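Local coordinates for beta-lactamase domain protein (Burkholderia ambifaria, PDB 5I0P) that binds two zinc ions in a metallo-beta-lactamase fold and is probably a hydrolase, its natural substrate not being established, at residues 38-43 with 80-85. Residues are numbered along the deposited sequence; the frame is centred on the assembly and turned at random.
Sequences RWLRMP and THWEQI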
ATOM      1  N   ARG A  38      12.173  -9.422  10.947  1.00 36.42           N
ATOM      2  CA  ARG A  38      11.446 -10.673  10.762  1.00 36.35           C
ATOM      3  C   ARG A  38      10.229 -10.484   9.862  1.00 36.07           C
ATOM      4  O   ARG A  38       9.526  -9.464   9.932  1.00 36.16           O
ATOM      5  CB  ARG A  38      11.029 -11.241  12.101  1.00 33.48           C
ATOM      6  CG  ARG A  38      12.209 -11.692  12.952  1.00 36.91           C
ATOM      7  CD  ARG A  38      11.688 -12.521  14.117  1.00 43.05           C
ATOM      8  NE  ARG A  38      12.700 -12.917  15.090  1.00 55.07           N
ATOM      9  CZ  ARG A  38      12.387 -13.454  16.268  1.00 61.05           C
ATOM     10  NH1 ARG A  38      11.105 -13.643  16.575  1.00 71.62           N
ATOM     11  NH2 ARG A  38      13.327 -13.794  17.143  1.00 47.89           N
ATOM     12  N   TRP A  39      10.029 -11.462   8.990  1.00 38.25           N
ATOM     13  CA  TRP A  39       8.988 -11.468   7.964  1.00 30.38           C
ATOM     14  C   TRP A  39       7.871 -12.403   8.418  1.00 30.11           C
ATOM     15  O   TRP A  39       8.122 -13.565   8.746  1.00 33.49           O
ATOM     16  CB  TRP A  39       9.607 -11.905   6.632  1.00 25.41           C
ATOM     17  CG  TRP A  39       8.667 -12.202   5.473  1.00 29.98           C
ATOM     18  CD1 TRP A  39       7.381 -11.775   5.310  1.00 27.72           C
ATOM     19  CD2 TRP A  39       8.968 -13.005   4.321  1.00 27.05           C
ATOM     20  NE1 TRP A  39       6.864 -12.257   4.139  1.00 27.76           N
ATOM     21  CE2 TRP A  39       7.810 -13.018   3.508  1.00 31.54           C
ATOM     22  CE3 TRP A  39      10.104 -13.724   3.906  1.00 25.60           C
ATOM     23  CZ2 TRP A  39       7.750 -13.715   2.284  1.00 23.84           C
ATOM     24  CZ3 TRP A  39      10.054 -14.407   2.709  1.00 25.61           C
ATOM     25  CH2 TRP A  39       8.875 -14.408   1.913  1.00 24.75           C
ATOM     26  N   LEU A  40       6.659 -11.886   8.488  1.00 25.11           N
ATOM     27  CA  LEU A  40       5.467 -12.682   8.707  1.00 25.41           C
ATOM     28  C   LEU A  40       4.618 -12.616   7.450  1.00 24.32           C
ATOM     29  O   LEU A  40       4.617 -11.597   6.737  1.00 26.85           O
ATOM     30  CB  LEU A  40       4.605 -12.163   9.843  1.00 42.23           C
ATOM     31  CG  LEU A  40       4.906 -11.511  11.183  1.00 50.19           C
ATOM     32  CD1 LEU A  40       5.960 -10.403  11.195  1.00 46.28           C
ATOM     33  CD2 LEU A  40       3.560 -10.935  11.537  1.00 50.22           C
ATOM     34  N   ARG A  41       3.844 -13.667   7.198  1.00 25.07           N
ATOM     35  CA  ARG A  41       2.922 -13.639   6.065  1.00 28.47           C
ATOM     36  C   ARG A  41       1.535 -14.040   6.528  1.00 26.58           C
ATOM     37  O   ARG A  41       1.366 -15.087   7.150  1.00 28.67           O
ATOM     38  CB  ARG A  41       3.381 -14.546   4.915  1.00 33.65           C
ATOM     39  CG  ARG A  41       2.348 -14.655   3.808  1.00 40.45           C
ATOM     40  CD  ARG A  41       2.833 -15.535   2.640  1.00 43.93           C
ATOM     41  NE  ARG A  41       3.700 -14.692   1.858  1.00 44.68           N
ATOM     42  CZ  ARG A  41       3.608 -14.452   0.562  1.00 33.90           C
ATOM     43  NH1 ARG A  41       2.686 -15.024  -0.198  1.00 29.70           N
ATOM     44  NH2 ARG A  41       4.479 -13.613   0.035  1.00 36.10           N
ATOM     45  N   MET A  42       0.551 -13.197   6.247  1.00 28.51           N
ATOM     46  CA  MET A  42      -0.807 -13.453   6.684  1.00 24.77           C
ATOM     47  C   MET A  42      -1.725 -13.789   5.500  1.00 30.18           C
ATOM     48  O   MET A  42      -1.610 -13.196   4.421  1.00 25.20           O
ATOM     49  CB  MET A  42      -1.372 -12.242   7.433  1.00 25.38           C
ATOM     50  CG  MET A  42      -0.700 -11.989   8.830  1.00 26.82           C
ATOM     51  SD  MET A  42      -1.025 -13.368   9.995  1.00 35.73           S
ATOM     52  CE  MET A  42      -0.450 -12.487  11.480  1.00 26.45           C
ATOM     53  N   PRO A  43      -2.635 -14.741   5.667  1.00 31.16           N
ATOM     54  CA  PRO A  43      -3.600 -15.027   4.597  1.00 31.19           C
ATOM     55  C   PRO A  43      -4.635 -13.925   4.469  1.00 34.62           C
ATOM     56  O   PRO A  43      -5.052 -13.320   5.459  1.00 38.19           O
ATOM     57  CB  PRO A  43      -4.262 -16.321   5.065  1.00 27.17           C
ATOM     58  CG  PRO A  43      -4.210 -16.204   6.577  1.00 36.60           C
ATOM     59  CD  PRO A  43      -2.855 -15.585   6.854  1.00 31.62           C
ATOM     60  N   THR A  80      -5.695 -15.263  15.061  1.00 45.38           N
ATOM     61  CA  THR A  80      -5.171 -16.505  15.603  1.00 41.64           C
ATOM     62  C   THR A  80      -3.672 -16.609  15.356  1.00 43.27           C
ATOM     63  O   THR A  80      -2.920 -17.056  16.238  1.00 44.87           O
ATOM     64  CB  THR A  80      -5.894 -17.705  14.962  1.00 45.06           C
ATOM     65  OG1 THR A  80      -7.301 -17.652  15.237  1.00 41.14           O
ATOM     66  CG2 THR A  80      -5.337 -19.046  15.519  1.00 38.10           C
ATOM     67  N   HIS A  81      -3.220 -16.217  14.151  1.00 36.80           N
ATOM     68  CA  HIS A  81      -1.796 -16.292  13.836  1.00 37.03           C
ATOM     69  C   HIS A  81      -0.986 -15.254  14.623  1.00 38.92           C
ATOM     70  O   HIS A  81       0.141 -15.532  15.057  1.00 44.17           O
ATOM     71  CB  HIS A  81      -1.585 -16.134  12.329  1.00 30.94           C
ATOM     72  CG  HIS A  81      -2.151 -17.258  11.506  1.00 34.50           C
ATOM     73  ND1 HIS A  81      -2.309 -18.540  11.994  1.00 42.34           N
ATOM     74  CD2 HIS A  81      -2.580 -17.294  10.220  1.00 35.19           C
ATOM     75  CE1 HIS A  81      -2.818 -19.310  11.048  1.00 40.12           C
ATOM     76  NE2 HIS A  81      -2.983 -18.584   9.959  1.00 39.08           N
ATOM     77  N   TRP A  82      -1.541 -14.061  14.837  1.00 32.86           N
ATOM     78  CA  TRP A  82      -0.864 -13.092  15.694  1.00 30.83           C
ATOM     79  C   TRP A  82      -0.702 -13.646  17.104  1.00 38.11           C
ATOM     80  O   TRP A  82       0.384 -13.559  17.699  1.00 38.22           O
ATOM     81  CB  TRP A  82      -1.642 -11.778  15.739  1.00 33.16           C
ATOM     82  CG  TRP A  82      -1.210 -10.738  14.767  1.00 30.61           C
ATOM     83  CD1 TRP A  82      -2.006 -10.085  13.871  1.00 26.71           C
ATOM     84  CD2 TRP A  82       0.113 -10.207  14.596  1.00 29.33           C
ATOM     85  NE1 TRP A  82      -1.262  -9.182  13.150  1.00 29.41           N
ATOM     86  CE2 TRP A  82       0.043  -9.239  13.566  1.00 28.02           C
ATOM     87  CE3 TRP A  82       1.356 -10.469  15.196  1.00 32.49           C
ATOM     88  CZ2 TRP A  82       1.160  -8.498  13.148  1.00 25.07           C
ATOM     89  CZ3 TRP A  82       2.471  -9.745  14.772  1.00 31.09           C
ATOM     90  CH2 TRP A  82       2.361  -8.771  13.752  1.00 27.80           C
ATOM     91  N   GLU A  83      -1.777 -14.237  17.653  1.00 35.73           N
ATOM     92  CA  GLU A  83      -1.681 -14.817  18.993  1.00 41.81           C
ATOM     93  C   GLU A  83      -0.605 -15.880  19.062  1.00 41.67           C
ATOM     94  O   GLU A  83       0.109 -15.969  20.064  1.00 49.91           O
ATOM     95  CB  GLU A  83      -3.019 -15.390  19.445  1.00 37.63           C
ATOM     96  CG  GLU A  83      -3.982 -14.309  19.940  1.00 50.00           C
ATOM     97  CD  GLU A  83      -3.450 -13.571  21.158  1.00 47.75           C
ATOM     98  OE1 GLU A  83      -3.642 -12.360  21.235  1.00 48.39           O
ATOM     99  OE2 GLU A  83      -2.813 -14.201  22.028  1.00 53.81           O
ATOM    100  N   GLN A  84      -0.448 -16.664  17.996  1.00 39.57           N
ATOM    101  CA  GLN A  84       0.617 -17.654  17.949  1.00 41.71           C
ATOM    102  C   GLN A  84       1.989 -16.994  17.884  1.00 42.23           C
ATOM    103  O   GLN A  84       2.945 -17.473  18.508  1.00 45.67           O
ATOM    104  CB  GLN A  84       0.418 -18.585  16.757  1.00 51.50           C
ATOM    105  CG  GLN A  84      -0.629 -19.662  16.976  1.00 67.09           C
ATOM    106  CD  GLN A  84      -1.064 -20.343  15.681  1.00 77.71           C
ATOM    107  OE1 GLN A  84      -0.601 -20.004  14.577  1.00 84.23           O
ATOM    108  NE2 GLN A  84      -1.977 -21.305  15.814  1.00 73.05           N
ATOM    109  N   ILE A  85       2.112 -15.893  17.143  1.00 40.44           N
ATOM    110  CA  ILE A  85       3.401 -15.209  17.092  1.00 40.33           C
ATOM    111  C   ILE A  85       3.723 -14.566  18.434  1.00 44.53           C
ATOM    112  O   ILE A  85       4.881 -14.565  18.873  1.00 39.80           O
ATOM    113  CB  ILE A  85       3.424 -14.186  15.948  1.00 36.01           C
ATOM    114  CG1 ILE A  85       3.756 -14.890  14.618  1.00 31.89           C
ATOM    115  CG2 ILE A  85       4.369 -13.003  16.292  1.00 32.17           C
ATOM    116  CD1 ILE A  85       2.843 -14.540  13.493  1.00 34.56           C
TER
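The indole of W82 carries two strand side chains on one face, where helix 76-88 packs against the seven-stranded sheet of the metallo-beta-lactamase fold. M42 CE sits over the five-membered ring, 3.6 Å from its centroid and 4° off the normal, a CH-pi contact. L40 CD2 stands on the same face above the outer rim of the six-membered ring, 3.3 Å from W82 CH2. The H81 imidazole is met at its edge instead, by P43 CD in the ring plane, 3.8 Å from H81 CD2, and by M42 SD. The two short segments run nearly antiparallel, at 156°, with axes 10.0 Å apart. No hydrogen bond joins them, so the contact rests on apolar, CH-pi and Met-aromatic packing. A bend at chi2 (-64°) carries the methyl CE of M42 over the indole and leaves SD beside H81 CB; the sulfur stands farther above the W82 ring, a looser Met-aromatic contact. The buried indole N-H finds its partner outside the two segments, W82 NE1 hydrogen-bonding to C71 O, and L53 and I68 also touch this side chain. The M42 side chain is about 11 Å from a bound zinc ion, too far to be a ligand. I85 completes the apolar seam, its CD1 4.2 Å from L40 CD2 and 4.4 Å from M42 CE.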